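3-oxosteroid 1-dehydrogenase (PDB 7P18) probably uses FAD to dehydrogenate 3-oxosteroids, introducing a double bond at the 1-position of the steroid A-ring and passing the electrons to an acceptor. Local coordinates at residues 69-74 against 86-91; 53-58 against 93-98. All blocks are in the same frame, centred on the assembly; numbering follows the deposited sequence.

Contact 1: residues 69-74 against 86-91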
ATOM      1  N   GLU A  69       0.688   9.870 -23.253  1.00 23.39           N
ATOM      2  CA  GLU A  69      -0.174   8.691 -22.956  1.00 22.59           C
ATOM      3  C   GLU A  69      -0.469   8.625 -21.437  1.00 19.78           C
ATOM      4  O   GLU A  69      -1.645   8.358 -21.066  1.00 20.48           O
ATOM      5  CB  GLU A  69       0.479   7.389 -23.436  1.00 23.72           C
ATOM      6  CG  GLU A  69       0.410   7.184 -24.937  1.00 26.35           C
ATOM      7  CD  GLU A  69       1.368   6.105 -25.359  1.00 22.32           C
ATOM      8  OE1 GLU A  69       2.598   6.348 -25.249  1.00 27.94           O
ATOM      9  OE2 GLU A  69       0.889   5.007 -25.708  1.00 22.64           O
ATOM     10  N   ALA A  70       0.550   8.828 -20.597  1.00 21.22           N
ATOM     11  CA  ALA A  70       0.446   8.783 -19.130  1.00 22.48           C
ATOM     12  C   ALA A  70      -0.484   9.904 -18.655  1.00 22.83           C
ATOM     13  O   ALA A  70      -1.277   9.678 -17.705  1.00 20.63           O
ATOM     14  CB  ALA A  70       1.806   8.834 -18.495  1.00 21.26           C
ATOM     15  N   LEU A  71      -0.424  11.066 -19.284  1.00 21.12           N
ATOM     16  CA  LEU A  71      -1.317  12.193 -18.905  1.00 22.19           C
ATOM     17  C   LEU A  71      -2.750  11.842 -19.305  1.00 20.71           C
ATOM     18  O   LEU A  71      -3.670  12.106 -18.511  1.00 24.16           O
ATOM     19  CB  LEU A  71      -0.858  13.514 -19.552  1.00 22.37           C
ATOM     20  CG  LEU A  71      -1.749  14.719 -19.235  1.00 22.00           C
ATOM     21  CD1 LEU A  71      -1.712  15.046 -17.748  1.00 23.04           C
ATOM     22  CD2 LEU A  71      -1.342  15.933 -20.057  1.00 25.01           C
ATOM     23  N   THR A  72      -2.973  11.261 -20.485  1.00 21.24           N
ATOM     24  CA  THR A  72      -4.309  10.816 -20.924  1.00 20.26           C
ATOM     25  C   THR A  72      -4.912   9.882 -19.865  1.00 21.28           C
ATOM     26  O   THR A  72      -6.056  10.080 -19.433  1.00 21.00           O
ATOM     27  CB  THR A  72      -4.215  10.198 -22.318  1.00 23.02           C
ATOM     28  OG1 THR A  72      -3.914  11.265 -23.231  1.00 23.85           O
ATOM     29  CG2 THR A  72      -5.493   9.501 -22.711  1.00 22.38           C
ATOM     30  N   TYR A  73      -4.147   8.882 -19.474  1.00 20.45           N
ATOM     31  CA  TYR A  73      -4.535   7.894 -18.442  1.00 18.48           C
ATOM     32  C   TYR A  73      -4.856   8.596 -17.113  1.00 18.84           C
ATOM     33  O   TYR A  73      -5.930   8.307 -16.571  1.00 19.60           O
ATOM     34  CB  TYR A  73      -3.448   6.855 -18.309  1.00 18.13           C
ATOM     35  CG  TYR A  73      -3.771   5.696 -17.410  1.00 18.40           C
ATOM     36  CD1 TYR A  73      -4.633   4.694 -17.825  1.00 19.37           C
ATOM     37  CD2 TYR A  73      -3.188   5.576 -16.163  1.00 22.40           C
ATOM     38  CE1 TYR A  73      -4.912   3.588 -17.024  1.00 20.42           C
ATOM     39  CE2 TYR A  73      -3.455   4.479 -15.359  1.00 19.43           C
ATOM     40  CZ  TYR A  73      -4.287   3.464 -15.798  1.00 19.88           C
ATOM     41  OH  TYR A  73      -4.553   2.365 -14.996  1.00 18.82           O
ATOM     42  N   LEU A  74      -3.977   9.451 -16.596  1.00 19.15           N
ATOM     43  CA  LEU A  74      -4.225  10.133 -15.295  1.00 19.73           C
ATOM     44  C   LEU A  74      -5.424  11.086 -15.389  1.00 21.21           C
ATOM     45  O   LEU A  74      -6.192  11.172 -14.426  1.00 22.00           O
ATOM     46  CB  LEU A  74      -2.961  10.824 -14.792  1.00 20.31           C
ATOM     47  CG  LEU A  74      -1.884   9.874 -14.271  1.00 21.35           C
ATOM     48  CD1 LEU A  74      -0.762  10.681 -13.682  1.00 22.79           C
ATOM     49  CD2 LEU A  74      -2.502   8.916 -13.240  1.00 23.73           C
ATOM     50  N   ARG A  86      -0.481  19.400 -11.143  1.00 21.65           N
ATOM     51  CA  ARG A  86       0.029  18.336 -10.244  1.00 20.87           C
ATOM     52  C   ARG A  86       0.217  17.034 -11.030  1.00 20.19           C
ATOM     53  O   ARG A  86       1.150  16.316 -10.731  1.00 21.88           O
ATOM     54  CB  ARG A  86      -0.953  18.083  -9.098  1.00 21.93           C
ATOM     55  CG  ARG A  86      -1.074  19.234  -8.114  1.00 23.71           C
ATOM     56  CD  ARG A  86      -2.128  18.963  -7.076  1.00 22.61           C
ATOM     57  NE  ARG A  86      -1.713  17.842  -6.229  1.00 21.65           N
ATOM     58  CZ  ARG A  86      -2.548  17.118  -5.460  1.00 20.69           C
ATOM     59  NH1 ARG A  86      -3.850  17.353  -5.437  1.00 22.18           N
ATOM     60  NH2 ARG A  86      -2.050  16.115  -4.751  1.00 21.57           N
ATOM     61  N   LEU A  87      -0.692  16.687 -11.928  1.00 20.22           N
ATOM     62  CA  LEU A  87      -0.532  15.501 -12.805  1.00 21.52           C
ATOM     63  C   LEU A  87       0.708  15.678 -13.693  1.00 22.26           C
ATOM     64  O   LEU A  87       1.501  14.706 -13.810  1.00 20.78           O
ATOM     65  CB  LEU A  87      -1.759  15.298 -13.683  1.00 20.29           C
ATOM     66  CG  LEU A  87      -3.102  15.157 -12.956  1.00 20.19           C
ATOM     67  CD1 LEU A  87      -4.187  14.922 -13.975  1.00 21.44           C
ATOM     68  CD2 LEU A  87      -3.071  14.029 -11.971  1.00 21.05           C
ATOM     69  N   LEU A  88       0.875  16.862 -14.300  1.00 21.51           N
ATOM     70  CA  LEU A  88       2.071  17.127 -15.150  1.00 21.12           C
ATOM     71  C   LEU A  88       3.326  16.960 -14.302  1.00 22.09           C
ATOM     72  O   LEU A  88       4.284  16.337 -14.754  1.00 21.61           O
ATOM     73  CB  LEU A  88       2.005  18.539 -15.742  1.00 22.09           C
ATOM     74  CG  LEU A  88       0.794  18.811 -16.637  1.00 26.96           C
ATOM     75  CD1 LEU A  88       0.709  20.296 -16.989  1.00 33.55           C
ATOM     76  CD2 LEU A  88       0.837  17.959 -17.891  1.00 28.17           C
ATOM     77  N   ALA A  89       3.317  17.529 -13.102  1.00 22.23           N
ATOM     78  CA  ALA A  89       4.483  17.506 -12.194  1.00 20.75           C
ATOM     79  C   ALA A  89       4.825  16.059 -11.808  1.00 21.37           C
ATOM     80  O   ALA A  89       6.030  15.691 -11.752  1.00 20.41           O
ATOM     81  CB  ALA A  89       4.194  18.375 -11.005  1.00 21.36           C
ATOM     82  N   TYR A  90       3.809  15.238 -11.543  1.00 22.08           N
ATOM     83  CA  TYR A  90       4.032  13.812 -11.168  1.00 21.32           C
ATOM     84  C   TYR A  90       4.752  13.097 -12.321  1.00 23.48           C
ATOM     85  O   TYR A  90       5.734  12.372 -12.116  1.00 20.84           O
ATOM     86  CB  TYR A  90       2.734  13.091 -10.804  1.00 20.80           C
ATOM     87  CG  TYR A  90       3.015  11.666 -10.406  1.00 20.02           C
ATOM     88  CD1 TYR A  90       3.627  11.394  -9.188  1.00 21.11           C
ATOM     89  CD2 TYR A  90       2.758  10.601 -11.243  1.00 20.62           C
ATOM     90  CE1 TYR A  90       3.929  10.092  -8.799  1.00 19.63           C
ATOM     91  CE2 TYR A  90       3.079   9.298 -10.879  1.00 19.22           C
ATOM     92  CZ  TYR A  90       3.665   9.049  -9.645  1.00 18.95           C
ATOM     93  OH  TYR A  90       3.968   7.789  -9.231  1.00 21.58           O
ATOM     94  N   LEU A  91       4.266  13.275 -13.538  1.00 20.85           N
ATOM     95  CA  LEU A  91       4.812  12.574 -14.720  1.00 22.28           C
ATOM     96  C   LEU A  91       6.207  13.099 -15.052  1.00 22.16           C
ATOM     97  O   LEU A  91       7.071  12.284 -15.446  1.00 23.57           O
ATOM     98  CB  LEU A  91       3.837  12.728 -15.879  1.00 23.78           C
ATOM     99  CG  LEU A  91       2.478  12.100 -15.653  1.00 24.19           C
ATOM    100  CD1 LEU A  91       1.529  12.420 -16.804  1.00 24.92           C
ATOM    101  CD2 LEU A  91       2.546  10.595 -15.441  1.00 24.26           C
TER
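L91 and L74 both set CG beside the backbone N, opposite the carbonyl carbon (chi1 -63° for L91), which brings their methyls together tip to tip. L74 CD1 lies 3.7 Å from L91 CD2. They meet in a roughly antiparallel helix-helix packing, a helical hairpin formed by helices 67-78 and 84-104 of the FAD-binding domain. The axes of 69-74 and 86-91 approach to 10.2 Å, at 137° between their directions, and the side chains meet through apolar groups, with no hydrogen bond between the two segments. L91 is forked over the first helix: CD2 also rests on A70, 3.6 Å from A70 CB, while CD1 presses on the backbone, 3.4 Å from L71 N. In L71, CG anti to the N (chi1 179°) turns the methyls toward L87 and L88. L71 CD1 faces L87 CB at 4.1 Å, the two side chains crossing at about a right angle. At the margin of the hairpin L71 CD2 meets L88 CD2 at 3.7 Å. The ring of Y90 lies near L74 CD1, and its hydroxyl leaves the interface to hydrogen-bond W54 O. M532, from a loop, also touches the L74 side chain. L87 CD2 lies 4.3 Å from L74 CB.

Contact 2: residues 53-58 against 93-98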
ATOM      1  N   VAL A  53       6.438   1.227  -6.883  1.00 21.09           N
ATOM      2  CA  VAL A  53       6.178   2.641  -7.297  1.00 22.00           C
ATOM      3  C   VAL A  53       5.719   2.632  -8.753  1.00 20.61           C
ATOM      4  O   VAL A  53       6.250   1.854  -9.570  1.00 22.12           O
ATOM      5  CB  VAL A  53       7.391   3.552  -7.075  1.00 22.42           C
ATOM      6  CG1 VAL A  53       7.688   3.721  -5.603  1.00 23.68           C
ATOM      7  CG2 VAL A  53       8.630   3.047  -7.819  1.00 23.15           C
ATOM      8  N   TRP A  54       4.694   3.438  -9.059  1.00 20.25           N
ATOM      9  CA  TRP A  54       4.067   3.461 -10.393  1.00 19.92           C
ATOM     10  C   TRP A  54       4.673   4.631 -11.177  1.00 19.79           C
ATOM     11  O   TRP A  54       4.353   5.783 -10.884  1.00 20.22           O
ATOM     12  CB  TRP A  54       2.555   3.555 -10.283  1.00 21.52           C
ATOM     13  CG  TRP A  54       1.863   3.462 -11.599  1.00 19.36           C
ATOM     14  CD1 TRP A  54       1.633   2.328 -12.322  1.00 18.68           C
ATOM     15  CD2 TRP A  54       1.262   4.537 -12.338  1.00 18.71           C
ATOM     16  NE1 TRP A  54       0.897   2.622 -13.422  1.00 20.97           N
ATOM     17  CE2 TRP A  54       0.684   3.974 -13.482  1.00 18.94           C
ATOM     18  CE3 TRP A  54       1.168   5.916 -12.148  1.00 19.99           C
ATOM     19  CZ2 TRP A  54       0.032   4.736 -14.452  1.00 19.14           C
ATOM     20  CZ3 TRP A  54       0.505   6.670 -13.093  1.00 19.87           C
ATOM     21  CH2 TRP A  54      -0.043   6.090 -14.236  1.00 19.28           C
ATOM     22  N   ILE A  55       5.580   4.308 -12.092  1.00 20.15           N
ATOM     23  CA  ILE A  55       6.462   5.305 -12.757  1.00 21.40           C
ATOM     24  C   ILE A  55       6.223   5.194 -14.255  1.00 21.84           C
ATOM     25  O   ILE A  55       6.909   4.469 -14.977  1.00 21.33           O
ATOM     26  CB  ILE A  55       7.952   5.104 -12.397  1.00 22.54           C
ATOM     27  CG1 ILE A  55       8.191   4.877 -10.905  1.00 23.06           C
ATOM     28  CG2 ILE A  55       8.766   6.285 -12.927  1.00 22.21           C
ATOM     29  CD1 ILE A  55       7.946   6.110 -10.027  1.00 22.56           C
ATOM     30  N   PRO A  56       5.278   5.977 -14.794  1.00 22.08           N
ATOM     31  CA  PRO A  56       5.058   5.943 -16.235  1.00 20.88           C
ATOM     32  C   PRO A  56       6.355   6.420 -16.915  1.00 21.40           C
ATOM     33  O   PRO A  56       7.001   7.302 -16.415  1.00 19.95           O
ATOM     34  CB  PRO A  56       3.875   6.877 -16.465  1.00 21.71           C
ATOM     35  CG  PRO A  56       3.221   6.970 -15.080  1.00 22.89           C
ATOM     36  CD  PRO A  56       4.359   6.895 -14.093  1.00 22.15           C
ATOM     37  N   ASN A  57       6.632   5.822 -18.068  1.00 24.75           N
ATOM     38  CA  ASN A  57       7.686   6.273 -19.008  1.00 24.65           C
ATOM     39  C   ASN A  57       9.043   6.194 -18.312  1.00 23.25           C
ATOM     40  O   ASN A  57       9.949   7.048 -18.615  1.00 23.22           O
ATOM     41  CB  ASN A  57       7.391   7.669 -19.537  1.00 27.36           C
ATOM     42  CG  ASN A  57       8.146   7.989 -20.819  1.00 29.99           C
ATOM     43  OD1 ASN A  57       8.535   7.090 -21.615  1.00 26.85           O
ATOM     44  ND2 ASN A  57       8.295   9.286 -21.028  1.00 25.90           N
ATOM     45  N   ASN A  58       9.224   5.250 -17.380  1.00 23.30           N
ATOM     46  CA  ASN A  58      10.564   5.084 -16.748  1.00 21.89           C
ATOM     47  C   ASN A  58      11.522   4.555 -17.838  1.00 22.54           C
ATOM     48  O   ASN A  58      11.063   3.872 -18.812  1.00 19.99           O
ATOM     49  CB  ASN A  58      10.513   4.214 -15.491  1.00 22.44           C
ATOM     50  CG  ASN A  58      10.204   2.769 -15.761  1.00 21.70           C
ATOM     51  OD1 ASN A  58      11.078   2.050 -16.258  1.00 24.57           O
ATOM     52  ND2 ASN A  58       8.969   2.335 -15.468  1.00 21.20           N
ATOM     53  N   SER A  93       8.425  14.297 -12.753  1.00 20.25           N
ATOM     54  CA  SER A  93       9.399  14.045 -11.666  1.00 22.52           C
ATOM     55  C   SER A  93       9.508  12.563 -11.295  1.00 21.48           C
ATOM     56  O   SER A  93      10.571  12.189 -10.838  1.00 22.23           O
ATOM     57  CB  SER A  93       9.089  14.888 -10.471  1.00 22.78           C
ATOM     58  OG  SER A  93       9.177  16.263 -10.787  1.00 23.52           O
ATOM     59  N   ALA A  94       8.479  11.759 -11.498  1.00 21.72           N
ATOM     60  CA  ALA A  94       8.500  10.340 -11.056  1.00 22.09           C
ATOM     61  C   ALA A  94       9.693   9.591 -11.675  1.00 23.47           C
ATOM     62  O   ALA A  94      10.475   8.958 -10.963  1.00 19.88           O
ATOM     63  CB  ALA A  94       7.183   9.703 -11.330  1.00 20.88           C
ATOM     64  N   PRO A  95       9.942   9.659 -13.006  1.00 24.00           N
ATOM     65  CA  PRO A  95      11.128   9.007 -13.567  1.00 22.73           C
ATOM     66  C   PRO A  95      12.453   9.579 -13.040  1.00 23.50           C
ATOM     67  O   PRO A  95      13.442   8.815 -12.880  1.00 25.41           O
ATOM     68  CB  PRO A  95      11.022   9.238 -15.097  1.00 22.28           C
ATOM     69  CG  PRO A  95       9.568   9.653 -15.324  1.00 24.08           C
ATOM     70  CD  PRO A  95       9.037  10.217 -14.033  1.00 23.05           C
ATOM     71  N   GLN A  96      12.476  10.877 -12.782  1.00 20.84           N
ATOM     72  CA  GLN A  96      13.692  11.561 -12.282  1.00 23.02           C
ATOM     73  C   GLN A  96      13.997  11.090 -10.859  1.00 25.86           C
ATOM     74  O   GLN A  96      15.194  10.860 -10.550  1.00 22.25           O
ATOM     75  CB  GLN A  96      13.516  13.063 -12.350  1.00 23.20           C
ATOM     76  CG  GLN A  96      13.415  13.624 -13.763  1.00 27.35           C
ATOM     77  CD  GLN A  96      13.302  15.123 -13.688  1.00 33.01           C
ATOM     78  OE1 GLN A  96      13.059  15.673 -12.625  1.00 44.77           O
ATOM     79  NE2 GLN A  96      13.387  15.777 -14.824  1.00 33.96           N
ATOM     80  N   MET A  97      12.952  10.886 -10.059  1.00 23.51           N
ATOM     81  CA  MET A  97      13.079  10.417  -8.646  1.00 24.31           C
ATOM     82  C   MET A  97      13.657   8.996  -8.654  1.00 21.59           C
ATOM     83  O   MET A  97      14.613   8.776  -7.924  1.00 24.30           O
ATOM     84  CB  MET A  97      11.741  10.514  -7.910  1.00 22.26           C
ATOM     85  CG  MET A  97      11.760   9.918  -6.473  1.00 23.08           C
ATOM     86  SD  MET A  97      11.516   8.145  -6.487  1.00 24.51           S
ATOM     87  CE  MET A  97       9.832   7.969  -7.059  1.00 25.71           C
ATOM     88  N   VAL A  98      13.190   8.081  -9.503  1.00 21.94           N
ATOM     89  CA  VAL A  98      13.755   6.707  -9.529  1.00 24.07           C
ATOM     90  C   VAL A  98      15.185   6.726 -10.074  1.00 25.20           C
ATOM     91  O   VAL A  98      16.048   5.983  -9.534  1.00 25.43           O
ATOM     92  CB  VAL A  98      12.841   5.729 -10.262  1.00 26.31           C
ATOM     93  CG1 VAL A  98      13.495   4.391 -10.562  1.00 30.99           C
ATOM     94  CG2 VAL A  98      11.583   5.533  -9.418  1.00 30.59           C
TER
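I55 and A94 bring their CA atoms to 5.7 Å where the chain leaves strand 53-54 and runs through a type II beta turn, I55 to N58, against helix 84-104, whose backbone bonding is interrupted at P95 and Q96. The I55 side chain is the centre of the contact. Its CG2, anti to the backbone N, reaches the helix backbone, 3.6 Å from P95 N, while CG1 and CD1 take the other branch along the helix. There I55 CD1 meets A94 CB at 3.9 Å, M97 CE at 4.0 Å and V98 CG2 at 3.7 Å; M97, bent at chi2 and chi3, curls its methyl back to this spot. V53 CG2 touches V98 CG2 more loosely. An alanine at I55 would remove both branches and would probably leave a gap between A94, M97 and V98, with the M97 methyl free to shift. At the turn, P95 CG packs 3.6 Å from P56 O. N58 ND2 donates to I55 O at 3.0 Å, in the carbonyl plane, reinforcing a weak backbone bond from N58 N. Strand 53-54 pairs antiparallel with 131-138, whose M132 touches I55, N58 and V98, and the V53 side chain is about 4 Å from that of L543, an FAD-binding residue. N58 ND2 also bonds G129 O and N58 OD1 bonds Q60 N, so the join to the helix is van der Waals packing, mainly of apolar groups.

Contact 2 closes a loop of chain that contains contact 1: strand 53-54 and its turn come first, then helix 67-78, then helix 84-104, which serves both contacts with successive parts of its length. Their centres are 11 Å apart on the same side of the chain's centre. They meet directly: Y90 and W54 join the two, P56 wedges against A70 and L91, and Y73 packs on W54. The hairpin and the strand end thus pack into one connected layer beside the cofactor. The V53 side chain is about 6 Å and that of Y90 about 8 Å from the bound FAD, consistent with a second-shell position behind the flavin.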